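Local coordinates for protein magnesium transporter, putative (Shewanella oneidensis MR-1, PDB 3KXR) that probably carries magnesium ions across the membrane, this chain being a soluble part with a partial MgtE N-terminal domain followed by a pair of CBS domains, at residues Met64-Asp69 with Phe92-Ala97; Ala71-Ala76 with Glu116-Leu121; Ile83-Asn88 with Ile160-Leu165; Thr103-Asp108 with Ser123-Ala128. All blocks are in the same frame, centred on the assembly; numbering follows the deposited sequence.

The four contacts lie in and around the paired CBS domains. Interaction 1 builds the parallel strand pair of the first sheet, within the beta-alpha-beta unit of strand 66-68, helix 73-82 and strand 90-94. Interaction 2, its centre 11 Å away, fastens the loop after helix 106-109 to the start of that helix, and L118 there packs on L67 and I93; the segments of the two alternate along the chain. Interaction 4, centred 13 Å from interaction 1, opens after it closes and fastens the same loop to edge strand 100-105. It is nested inside the long loop closed by interaction 3, which joins the first CBS unit to strand 159-164 of the second sheet.

Interaction 1 of 4, residues Met64-Asp69 with Phe92-Ala97; sequences MLVLSD and FIVDEA
F92 opens the pairing with its N-H donating to L65 O at 2.9 Å, while its ring meets the selenomethionine M64, whose SE lies 4.1 Å from F92 CD2 in an oblique Met-aromatic contact. M64 has its CG between the backbone N and the carbonyl carbon (chi1 61°) and then runs extended, which carries the large, polarisable selenium to the phenylalanine. F92 O next accepts from L67 N at 2.9 Å. I93 turns to the other face of the sheet, the one on which L67 lies; its CD1 is 4.3 Å from L67 CB, and L118 packs on both. V94 returns to the F92 face: its N donates to L67 O at 3.0 Å, and its CG2 meets V66 CG2 at 3.9 Å. Branched valines suit this extended backbone, and here they also serve an interface, since V66 packs on F29 and V94 on P26 of the second subunit. Beyond V94 the chemistry becomes polar. D95 CB sits 3.7 Å from D69 OD2, the two carboxylate planes being 76° apart, and D95 OD1 accepts from K99 N. A water takes the N-H of E96 and donates to D69 OD2. Backbone bonds of the parallel pairing and apolar contacts thus hold the strands, whereas the two aspartates at the end would probably repel each other mildly and depend on water and amide donors to offset their charge.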
loop_
_atom_site.group_PDB
_atom_site.type_symbol
_atom_site.label_atom_id
_atom_site.label_comp_id
_atom_site.label_asym_id
_atom_site.label_seq_id
_atom_site.Cartn_x
_atom_site.Cartn_y
_atom_site.Cartn_z
HETATM N N MSE A 64 6.591 -17.153 8.621
HETATM C CA MSE A 64 6.981 -18.503 8.887
HETATM C C MSE A 64 7.586 -19.161 7.675
HETATM O O MSE A 64 7.418 -18.734 6.563
HETATM C CB MSE A 64 5.753 -19.300 9.321
HETATM C CG MSE A 64 4.684 -19.335 8.259
HETATM SE SE MSE A 64 3.095 -20.337 8.796
HETATM C CE MSE A 64 1.779 -19.626 7.471
ATOM N N LEU A 65 8.288 -20.247 7.913
ATOM C CA LEU A 65 8.745 -21.106 6.841
ATOM C C LEU A 65 7.632 -22.147 6.514
ATOM O O LEU A 65 7.301 -23.008 7.312
ATOM C CB LEU A 65 10.089 -21.735 7.254
ATOM C CG LEU A 65 11.397 -21.031 6.811
ATOM C CD1 LEU A 65 11.405 -19.534 6.936
ATOM C CD2 LEU A 65 12.590 -21.663 7.513
ATOM N N VAL A 66 7.028 -22.023 5.336
ATOM C CA VAL A 66 6.017 -22.967 4.876
ATOM C C VAL A 66 6.263 -23.345 3.388
ATOM O O VAL A 66 6.673 -22.512 2.587
ATOM C CB VAL A 66 4.589 -22.378 5.080
ATOM C CG1 VAL A 66 4.529 -20.965 4.517
ATOM C CG2 VAL A 66 3.544 -23.270 4.459
ATOM N N LEU A 67 6.040 -24.610 3.037
ATOM C CA LEU A 67 6.131 -25.069 1.650
ATOM C C LEU A 67 4.972 -26.028 1.361
ATOM O O LEU A 67 4.419 -26.659 2.281
ATOM C CB LEU A 67 7.484 -25.766 1.409
ATOM C CG LEU A 67 8.784 -24.942 1.387
ATOM C CD1 LEU A 67 10.000 -25.819 1.343
ATOM C CD2 LEU A 67 8.771 -24.000 0.190
ATOM N N SER A 68 4.596 -26.155 0.101
ATOM C CA SER A 68 3.514 -27.059 -0.261
ATOM C C SER A 68 4.032 -28.496 -0.281
ATOM O O SER A 68 5.228 -28.758 -0.182
ATOM C CB SER A 68 2.937 -26.734 -1.642
ATOM O OG SER A 68 3.862 -27.125 -2.666
ATOM N N ASP A 69 3.123 -29.426 -0.492
ATOM C CA ASP A 69 3.499 -30.805 -0.429
ATOM C C ASP A 69 4.166 -31.256 -1.705
ATOM O O ASP A 69 4.432 -32.448 -1.862
ATOM C CB ASP A 69 2.288 -31.672 -0.113
ATOM C CG ASP A 69 1.193 -31.584 -1.158
ATOM O OD1 ASP A 69 1.417 -31.027 -2.259
ATOM O OD2 ASP A 69 0.091 -32.098 -0.851
ATOM N N PHE A 92 6.870 -25.770 7.868
ATOM C CA PHE A 92 5.548 -26.357 7.857
ATOM C C PHE A 92 5.120 -26.717 6.455
ATOM O O PHE A 92 5.379 -25.962 5.525
ATOM C CB PHE A 92 4.567 -25.378 8.505
ATOM C CG PHE A 92 5.003 -24.956 9.862
ATOM C CD1 PHE A 92 5.364 -25.905 10.810
ATOM C CD2 PHE A 92 5.129 -23.618 10.192
ATOM C CE1 PHE A 92 5.807 -25.517 12.072
ATOM C CE2 PHE A 92 5.573 -23.225 11.467
ATOM C CZ PHE A 92 5.916 -24.180 12.394
ATOM N N ILE A 93 4.488 -27.877 6.303
ATOM C CA ILE A 93 4.067 -28.366 4.998
ATOM C C ILE A 93 2.580 -28.315 4.910
ATOM O O ILE A 93 1.883 -28.793 5.821
ATOM C CB ILE A 93 4.511 -29.820 4.749
ATOM C CG1 ILE A 93 6.012 -29.943 4.940
ATOM C CG2 ILE A 93 4.126 -30.305 3.345
ATOM C CD1 ILE A 93 6.837 -29.040 4.068
ATOM N N VAL A 94 2.079 -27.752 3.813
ATOM C CA VAL A 94 0.645 -27.669 3.588
ATOM C C VAL A 94 0.286 -28.310 2.253
ATOM O O VAL A 94 1.118 -28.403 1.340
ATOM C CB VAL A 94 0.158 -26.183 3.585
ATOM C CG1 VAL A 94 0.352 -25.549 4.980
ATOM C CG2 VAL A 94 0.855 -25.379 2.498
ATOM N N ASP A 95 -0.967 -28.757 2.132
ATOM C CA ASP A 95 -1.464 -29.219 0.839
ATOM C C ASP A 95 -1.946 -28.038 0.007
ATOM O O ASP A 95 -1.789 -26.881 0.410
ATOM C CB ASP A 95 -2.546 -30.281 1.005
ATOM C CG ASP A 95 -3.849 -29.752 1.552
ATOM O OD1 ASP A 95 -4.098 -28.521 1.631
ATOM O OD2 ASP A 95 -4.660 -30.642 1.880
ATOM N N GLU A 96 -2.529 -28.323 -1.148
ATOM C CA GLU A 96 -2.894 -27.248 -2.059
ATOM C C GLU A 96 -4.108 -26.436 -1.594
ATOM O O GLU A 96 -4.341 -25.375 -2.125
ATOM C CB GLU A 96 -3.098 -27.782 -3.471
ATOM C CG GLU A 96 -4.495 -28.225 -3.759
ATOM C CD GLU A 96 -4.675 -28.666 -5.207
ATOM O OE1 GLU A 96 -3.648 -28.666 -5.965
ATOM O OE2 GLU A 96 -5.844 -29.016 -5.562
ATOM N N ALA A 97 -4.869 -26.926 -0.620
ATOM C CA ALA A 97 -5.934 -26.123 -0.000
ATOM C C ALA A 97 -5.428 -25.464 1.291
ATOM O O ALA A 97 -6.216 -24.962 2.077
ATOM C CB ALA A 97 -7.162 -26.989 0.285
HETATM O O HOH W 1 -1.953 -31.209 -2.267
#

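Interaction 2 of 4, residues Ala71-Ala76 with Glu116-Leu121; sequences ATVAQA and EPLISL
L118 is wedged against the first turn of helix 73-82, and the tight part of the contact gathers round it. Its CD1 touches A71 CB at 3.5 Å and its CD2 lies 3.9 Å from A76 CB, the small alanine methyls letting the branched leucine tip come close; L67 and I93 also pack on it. Two backbone bonds fix this fit, L118 N to A71 O at 3.0 Å and V73 N to E116 O at 2.8 Å. They flank the single bridge between T72 and P117. V73 has CG1 anti to the backbone N (chi1 164°), which sets CG2 beside that N and brings it 3.4 Å from L121 CD1, the side chains crossing at about a right angle. T72 and Q75 form a capping box: Q75 OE1 accepts from T72 N at 2.8 Å in the carbonyl plane and from T72 OG1 above that plane; OG1 is also hydrogen-bonded to P114 O, its bond from A74 N being weak.

The outer side is looser and wetter. P117 turns away from the helix, I119 and S120 are exposed, and a water bridges A71 O to I119 N. S120 OG donates to P117 O, while the E116 carboxylate leads away to E113 N. Apolar groups therefore supply the fit, whereas amides at the helix start are met partly by the capping box and partly by E116 O.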
loop_
_atom_site.group_PDB
_atom_site.type_symbol
_atom_site.label_atom_id
_atom_site.label_comp_id
_atom_site.label_asym_id
_atom_site.label_seq_id
_atom_site.Cartn_x
_atom_site.Cartn_y
_atom_site.Cartn_z
ATOM N N ALA A 71 7.107 -29.720 -2.409
ATOM C CA ALA A 71 8.508 -29.349 -2.175
ATOM C C ALA A 71 9.411 -30.545 -1.792
ATOM O O ALA A 71 8.936 -31.542 -1.205
ATOM C CB ALA A 71 8.585 -28.298 -1.082
ATOM N N THR A 72 10.709 -30.415 -2.080
ATOM C CA THR A 72 11.703 -31.405 -1.700
ATOM C C THR A 72 12.637 -30.870 -0.625
ATOM O O THR A 72 12.646 -29.684 -0.336
ATOM C CB THR A 72 12.601 -31.806 -2.898
ATOM O OG1 THR A 72 13.447 -30.694 -3.275
ATOM C CG2 THR A 72 11.752 -32.264 -4.085
ATOM N N VAL A 73 13.455 -31.770 -0.080
ATOM C CA VAL A 73 14.511 -31.423 0.858
ATOM C C VAL A 73 15.318 -30.267 0.335
ATOM O O VAL A 73 15.697 -29.406 1.118
ATOM C CB VAL A 73 15.417 -32.645 1.168
ATOM C CG1 VAL A 73 16.744 -32.247 1.834
ATOM C CG2 VAL A 73 14.654 -33.658 2.060
ATOM N N ALA A 74 15.576 -30.224 -0.973
ATOM C CA ALA A 74 16.395 -29.164 -1.579
ATOM C C ALA A 74 15.793 -27.811 -1.304
ATOM O O ALA A 74 16.507 -26.889 -0.910
ATOM C CB ALA A 74 16.565 -29.371 -3.081
ATOM N N GLN A 75 14.486 -27.675 -1.468
ATOM C CA GLN A 75 13.832 -26.392 -1.166
ATOM C C GLN A 75 13.900 -26.052 0.308
ATOM O O GLN A 75 14.114 -24.912 0.662
ATOM C CB GLN A 75 12.362 -26.404 -1.584
ATOM C CG GLN A 75 12.139 -26.242 -3.085
ATOM C CD GLN A 75 12.575 -27.464 -3.853
ATOM O OE1 GLN A 75 12.057 -28.567 -3.636
ATOM N NE2 GLN A 75 13.580 -27.295 -4.715
ATOM N N ALA A 76 13.710 -27.041 1.171
ATOM C CA ALA A 76 13.686 -26.792 2.592
ATOM C C ALA A 76 15.076 -26.341 3.021
ATOM O O ALA A 76 15.213 -25.368 3.749
ATOM C CB ALA A 76 13.252 -28.014 3.366
ATOM N N GLU A 116 14.400 -35.743 -2.041
ATOM C CA GLU A 116 13.315 -36.394 -1.291
ATOM C C GLU A 116 12.149 -35.467 -1.004
ATOM O O GLU A 116 12.347 -34.349 -0.542
ATOM C CB GLU A 116 13.807 -36.928 0.050
ATOM C CG GLU A 116 14.882 -38.007 -0.073
ATOM C CD GLU A 116 15.237 -38.695 1.260
ATOM O OE1 GLU A 116 14.309 -39.217 1.910
ATOM O OE2 GLU A 116 16.451 -38.745 1.611
ATOM N N PRO A 117 10.919 -35.928 -1.262
ATOM C CA PRO A 117 9.785 -35.075 -0.952
ATOM C C PRO A 117 9.604 -34.858 0.560
ATOM O O PRO A 117 9.735 -35.783 1.372
ATOM C CB PRO A 117 8.605 -35.823 -1.539
ATOM C CG PRO A 117 9.223 -36.818 -2.500
ATOM C CD PRO A 117 10.500 -37.191 -1.876
ATOM N N LEU A 118 9.327 -33.618 0.918
ATOM C CA LEU A 118 9.139 -33.278 2.296
ATOM C C LEU A 118 7.947 -34.020 2.863
ATOM O O LEU A 118 7.947 -34.402 4.043
ATOM C CB LEU A 118 8.924 -31.774 2.417
ATOM C CG LEU A 118 10.153 -30.984 2.028
ATOM C CD1 LEU A 118 9.820 -29.506 2.018
ATOM C CD2 LEU A 118 11.290 -31.378 3.005
ATOM N N ILE A 119 6.932 -34.257 2.032
ATOM C CA ILE A 119 5.757 -34.926 2.542
ATOM C C ILE A 119 6.118 -36.323 3.082
ATOM O O ILE A 119 5.399 -36.876 3.913
ATOM C CB ILE A 119 4.596 -34.936 1.522
ATOM C CG1 ILE A 119 3.317 -35.434 2.208
ATOM C CG2 ILE A 119 4.923 -35.787 0.331
ATOM C CD1 ILE A 119 1.974 -35.238 1.409
ATOM N N SER A 120 7.236 -36.895 2.649
ATOM C CA SER A 120 7.663 -38.196 3.162
ATOM C C SER A 120 8.519 -38.121 4.433
ATOM O O SER A 120 8.903 -39.146 4.965
ATOM C CB SER A 120 8.452 -38.978 2.087
ATOM O OG SER A 120 9.701 -38.365 1.794
ATOM N N LEU A 121 8.808 -36.927 4.930
ATOM C CA LEU A 121 9.695 -36.790 6.071
ATOM C C LEU A 121 9.055 -36.001 7.210
ATOM O O LEU A 121 9.752 -35.334 7.958
ATOM C CB LEU A 121 10.950 -36.072 5.614
ATOM C CG LEU A 121 11.704 -36.717 4.441
ATOM C CD1 LEU A 121 12.681 -35.692 3.915
ATOM C CD2 LEU A 121 12.397 -38.028 4.846
HETATM O O HOH W 2 6.710 -33.028 -0.618
#

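Interaction 3 of 4, residues Ile83-Asn88 with Ile160-Leu165; sequences IELDCN and IGRVTL
C87 and T164 are the closest backbone partners, their CA atoms 6.1 Å apart, too far for sheet pairing. Segment 83-88 is an irregular loop in which C87 takes left-handed helical angles (phi 51°), while 160-165 is a strand turning helical at L165. R162 CG stands between its backbone N and carbonyl carbon (chi1 76°), and the chain, extended to NE, carries the guanidinium to the loop. There R162 grips D86 O end-on with NH2 at 2.8 Å and NH1 at 3.0 Å, and NH1 also makes a weak bond to C87 O. T164 CG2 lies over the centre of one guanidinium face and L85 CD2 over the other, off toward the rim, so methyls sandwich the flat group. C87 CB packs 3.7 Å from T164 CB. A leucine in place of R162 would probably leave D86 O without either donor and E149 without its charged partner. E149, on strand 149-153, pairs with R162 NH1 and also accepts from N88 ND2, whereas the D86 carboxylate forms a salt bridge with R166 of helix 165-176. The contact thus joins the connection between helix 73-82 and strand 90-94 to the outermost strand 159-164 of the other sheet.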
loop_
_atom_site.group_PDB
_atom_site.type_symbol
_atom_site.label_atom_id
_atom_site.label_comp_id
_atom_site.label_asym_id
_atom_site.label_seq_id
_atom_site.Cartn_x
_atom_site.Cartn_y
_atom_site.Cartn_z
ATOM N N ILE A 83 16.976 -17.409 4.764
ATOM C CA ILE A 83 16.095 -16.564 5.566
ATOM C C ILE A 83 16.561 -16.606 6.986
ATOM O O ILE A 83 16.883 -17.674 7.497
ATOM C CB ILE A 83 14.645 -17.106 5.571
ATOM C CG1 ILE A 83 13.940 -16.761 4.268
ATOM C CG2 ILE A 83 13.876 -16.506 6.652
ATOM C CD1 ILE A 83 14.315 -15.373 3.693
ATOM N N GLU A 84 16.600 -15.441 7.613
ATOM C CA GLU A 84 16.876 -15.338 9.022
ATOM C C GLU A 84 15.551 -14.999 9.681
ATOM O O GLU A 84 14.882 -14.065 9.302
ATOM C CB GLU A 84 17.903 -14.260 9.257
ATOM C CG GLU A 84 18.935 -14.610 10.315
ATOM C CD GLU A 84 19.971 -13.542 10.430
ATOM O OE1 GLU A 84 19.893 -12.535 9.676
ATOM O OE2 GLU A 84 20.879 -13.707 11.273
ATOM N N LEU A 85 15.142 -15.802 10.644
ATOM C CA LEU A 85 13.872 -15.610 11.298
ATOM C C LEU A 85 13.988 -15.962 12.773
ATOM O O LEU A 85 14.637 -16.945 13.142
ATOM C CB LEU A 85 12.882 -16.529 10.655
ATOM C CG LEU A 85 11.454 -16.089 10.669
ATOM C CD1 LEU A 85 11.377 -14.867 9.795
ATOM C CD2 LEU A 85 10.628 -17.261 10.111
ATOM N N ASP A 86 13.380 -15.140 13.616
ATOM C CA ASP A 86 13.387 -15.367 15.044
ATOM C C ASP A 86 12.736 -16.713 15.405
ATOM O O ASP A 86 11.693 -17.085 14.854
ATOM C CB ASP A 86 12.647 -14.218 15.738
ATOM C CG ASP A 86 12.855 -14.200 17.230
ATOM O OD1 ASP A 86 13.985 -14.447 17.692
ATOM O OD2 ASP A 86 11.884 -13.926 17.954
ATOM N N CYS A 87 13.357 -17.440 16.324
ATOM C CA CYS A 87 12.786 -18.666 16.861
ATOM C C CYS A 87 12.339 -19.605 15.806
ATOM O O CYS A 87 11.195 -20.035 15.799
ATOM C CB CYS A 87 11.564 -18.370 17.704
ATOM S SG CYS A 87 11.999 -17.861 19.292
ATOM N N ASN A 88 13.247 -19.941 14.914
ATOM C CA ASN A 88 12.876 -20.723 13.794
ATOM C C ASN A 88 13.808 -21.867 13.654
ATOM O O ASN A 88 14.990 -21.671 13.454
ATOM C CB ASN A 88 12.932 -19.885 12.546
ATOM C CG ASN A 88 12.619 -20.687 11.302
ATOM O OD1 ASN A 88 13.387 -20.642 10.341
ATOM N ND2 ASN A 88 11.492 -21.433 11.313
ATOM N N ILE A 160 -2.584 -20.944 9.594
ATOM C CA ILE A 160 -2.664 -19.491 9.495
ATOM C C ILE A 160 -1.414 -18.750 9.973
ATOM O O ILE A 160 -1.266 -17.553 9.704
ATOM C CB ILE A 160 -3.888 -18.946 10.205
ATOM C CG1 ILE A 160 -3.747 -19.130 11.710
ATOM C CG2 ILE A 160 -5.161 -19.624 9.650
ATOM C CD1 ILE A 160 -5.028 -18.764 12.469
ATOM N N GLY A 161 -0.506 -19.433 10.660
ATOM C CA GLY A 161 0.704 -18.772 11.173
ATOM C C GLY A 161 1.377 -19.559 12.282
ATOM O O GLY A 161 1.124 -20.745 12.448
ATOM N N ARG A 162 2.228 -18.903 13.057
ATOM C CA ARG A 162 2.922 -19.599 14.135
ATOM C C ARG A 162 2.984 -18.743 15.387
ATOM O O ARG A 162 2.787 -17.537 15.322
ATOM C CB ARG A 162 4.337 -19.928 13.695
ATOM C CG ARG A 162 5.247 -18.739 13.726
ATOM C CD ARG A 162 6.563 -19.011 13.062
ATOM N NE ARG A 162 7.394 -17.822 13.122
ATOM C CZ ARG A 162 8.639 -17.734 13.595
ATOM N NH1 ARG A 162 9.306 -18.779 14.084
ATOM N NH2 ARG A 162 9.235 -16.561 13.584
ATOM N N VAL A 163 3.278 -19.388 16.511
ATOM C CA VAL A 163 3.602 -18.686 17.726
ATOM C C VAL A 163 4.958 -19.102 18.206
ATOM O O VAL A 163 5.262 -20.268 18.200
ATOM C CB VAL A 163 2.623 -19.029 18.798
ATOM C CG1 VAL A 163 3.049 -18.338 20.092
ATOM C CG2 VAL A 163 1.259 -18.542 18.369
ATOM N N THR A 164 5.773 -18.160 18.627
ATOM C CA THR A 164 7.132 -18.478 19.012
ATOM C C THR A 164 7.325 -18.633 20.523
ATOM O O THR A 164 6.520 -18.175 21.310
ATOM C CB THR A 164 8.077 -17.401 18.569
ATOM O OG1 THR A 164 7.713 -16.199 19.235
ATOM C CG2 THR A 164 8.041 -17.183 17.060
ATOM N N LEU A 165 8.417 -19.268 20.915
ATOM C CA LEU A 165 8.773 -19.346 22.316
ATOM C C LEU A 165 8.917 -17.951 22.935
ATOM O O LEU A 165 8.455 -17.709 24.027
ATOM C CB LEU A 165 10.062 -20.146 22.506
ATOM C CG LEU A 165 10.504 -20.284 23.962
ATOM C CD1 LEU A 165 9.414 -20.860 24.887
ATOM C CD2 LEU A 165 11.686 -21.151 23.992
#

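Interaction 4 of 4, residues Thr103-Asp108 with Ser123-Ala128; sequences TVRRYD and SEDSRA
T103 and S126 meet through their CB atoms, T103 CB being 3.5 Å from S126 CB, a closeness that suits a small serine. The hydroxyl of S126 is turned back on its own segment: OG stands between the backbone N and the carbonyl carbon (chi1 54°) and donates to S123 O at 2.9 Å, approaching from above the carbonyl plane. With an alanine in place of S126, S123 O would probably lose this hydroxyl donor and the turn from S123 to S126 would be held less firmly. S123 in turn points its CB at the strand, and its N donates to T103 O at 2.8 Å.

R105 is extended from CG to NE, long enough to bring its guanidinium over to the turn. It crosses D125 at about a right angle; OD2 lies at the edge of the guanidinium, near its plane, and the carboxylate plane is turned 62° from it. The resulting salt bridge, R105 NH2 to D125 OD2 at 3.2 Å, includes a weak hydrogen bond; R105 also pairs with E147 and D125 with R146. S123 OG sits 3.7 Å from R105 NH2, obliquely placed. A water joins T103 OG1 to R127 O, and Y100 also bonds to that hydroxyl. The contact lies along edge strand 100-105, T103 packing on F92 of strand 90-94, while segment 123-128 runs on into strand 129-130 of the second sheet.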
loop_
_atom_site.group_PDB
_atom_site.type_symbol
_atom_site.label_atom_id
_atom_site.label_comp_id
_atom_site.label_asym_id
_atom_site.label_seq_id
_atom_site.Cartn_x
_atom_site.Cartn_y
_atom_site.Cartn_z
ATOM N N THR A 103 5.221 -30.947 10.099
ATOM C CA THR A 103 6.380 -30.123 10.340
ATOM C C THR A 103 7.618 -30.917 9.993
ATOM O O THR A 103 7.719 -32.088 10.345
ATOM C CB THR A 103 6.430 -29.779 11.856
ATOM O OG1 THR A 103 5.263 -29.028 12.194
ATOM C CG2 THR A 103 7.694 -28.998 12.266
ATOM N N VAL A 104 8.572 -30.298 9.304
ATOM C CA VAL A 104 9.900 -30.913 9.171
ATOM C C VAL A 104 10.898 -30.087 9.960
ATOM O O VAL A 104 10.816 -28.882 9.939
ATOM C CB VAL A 104 10.342 -31.077 7.684
ATOM C CG1 VAL A 104 9.228 -31.739 6.847
ATOM C CG2 VAL A 104 10.726 -29.753 7.071
ATOM N N ARG A 105 11.838 -30.724 10.640
ATOM C CA ARG A 105 12.841 -29.995 11.430
ATOM C C ARG A 105 14.130 -29.735 10.714
ATOM O O ARG A 105 14.658 -30.594 10.037
ATOM C CB ARG A 105 13.252 -30.784 12.646
ATOM C CG ARG A 105 12.145 -31.186 13.533
ATOM C CD ARG A 105 12.781 -31.864 14.725
ATOM N NE ARG A 105 11.748 -32.465 15.536
ATOM C CZ ARG A 105 10.953 -31.803 16.385
ATOM N NH1 ARG A 105 11.088 -30.479 16.557
ATOM N NH2 ARG A 105 10.021 -32.483 17.083
ATOM N N ARG A 106 14.705 -28.575 10.958
ATOM C CA ARG A 106 15.975 -28.263 10.355
ATOM C C ARG A 106 16.993 -29.388 10.521
ATOM O O ARG A 106 17.628 -29.808 9.558
ATOM C CB ARG A 106 16.567 -26.991 10.944
ATOM C CG ARG A 106 17.964 -26.813 10.468
ATOM C CD ARG A 106 18.432 -25.426 10.405
ATOM N NE ARG A 106 18.167 -24.762 11.646
ATOM C CZ ARG A 106 17.857 -23.477 11.726
ATOM N NH1 ARG A 106 17.813 -22.696 10.635
ATOM N NH2 ARG A 106 17.607 -22.968 12.910
ATOM N N TYR A 107 17.189 -29.838 11.750
ATOM C CA TYR A 107 18.231 -30.808 12.012
ATOM C C TYR A 107 18.047 -32.091 11.186
ATOM O O TYR A 107 19.012 -32.630 10.658
ATOM C CB TYR A 107 18.312 -31.139 13.484
ATOM C CG TYR A 107 19.393 -32.147 13.796
ATOM C CD1 TYR A 107 20.675 -31.728 14.128
ATOM C CD2 TYR A 107 19.136 -33.523 13.746
ATOM C CE1 TYR A 107 21.664 -32.638 14.410
ATOM C CE2 TYR A 107 20.120 -34.440 14.031
ATOM C CZ TYR A 107 21.385 -33.987 14.365
ATOM O OH TYR A 107 22.396 -34.877 14.653
ATOM N N ASP A 108 16.814 -32.555 11.067
ATOM C CA ASP A 108 16.545 -33.750 10.283
ATOM C C ASP A 108 16.690 -33.466 8.815
ATOM O O ASP A 108 17.254 -34.284 8.112
ATOM C CB ASP A 108 15.150 -34.350 10.531
ATOM C CG ASP A 108 14.876 -34.623 12.010
ATOM O OD1 ASP A 108 15.822 -35.003 12.755
ATOM O OD2 ASP A 108 13.701 -34.425 12.427
ATOM N N SER A 123 7.722 -34.894 10.662
ATOM C CA SER A 123 8.081 -35.285 12.019
ATOM C C SER A 123 6.899 -36.010 12.685
ATOM O O SER A 123 5.760 -35.623 12.502
ATOM C CB SER A 123 8.515 -34.029 12.804
ATOM O OG SER A 123 8.665 -34.289 14.190
ATOM N N GLU A 124 7.181 -37.083 13.424
ATOM C CA GLU A 124 6.152 -37.837 14.190
ATOM C C GLU A 124 5.682 -37.033 15.434
ATOM O O GLU A 124 4.510 -37.079 15.809
ATOM C CB GLU A 124 6.664 -39.260 14.562
ATOM C CG GLU A 124 6.704 -40.295 13.384
ATOM N N ASP A 125 6.587 -36.247 16.013
ATOM C CA ASP A 125 6.301 -35.405 17.196
ATOM C C ASP A 125 5.380 -34.208 16.972
ATOM O O ASP A 125 4.923 -33.593 17.942
ATOM C CB ASP A 125 7.600 -34.777 17.713
ATOM C CG ASP A 125 8.659 -35.805 18.096
ATOM O OD1 ASP A 125 8.399 -37.041 18.015
ATOM O OD2 ASP A 125 9.762 -35.358 18.490
ATOM N N SER A 126 5.154 -33.832 15.716
ATOM C CA SER A 126 4.661 -32.481 15.401
ATOM C C SER A 126 3.198 -32.198 15.752
ATOM O O SER A 126 2.274 -32.864 15.276
ATOM C CB SER A 126 4.925 -32.117 13.927
ATOM O OG SER A 126 4.421 -33.070 12.975
ATOM N N ARG A 127 3.020 -31.178 16.584
ATOM C CA ARG A 127 1.716 -30.713 16.988
ATOM C C ARG A 127 1.488 -29.306 16.414
ATOM O O ARG A 127 2.449 -28.582 16.094
ATOM C CB ARG A 127 1.585 -30.722 18.533
ATOM C CG ARG A 127 2.810 -30.234 19.379
ATOM C CD ARG A 127 2.386 -29.888 20.858
ATOM N N ALA A 128 0.208 -28.953 16.274
ATOM C CA ALA A 128 -0.235 -27.615 15.913
ATOM C C ALA A 128 -1.214 -27.113 16.969
ATOM O O ALA A 128 -1.989 -27.877 17.481
ATOM C CB ALA A 128 -0.913 -27.643 14.555
HETATM O O HOH W 3 5.029 -28.597 14.832
#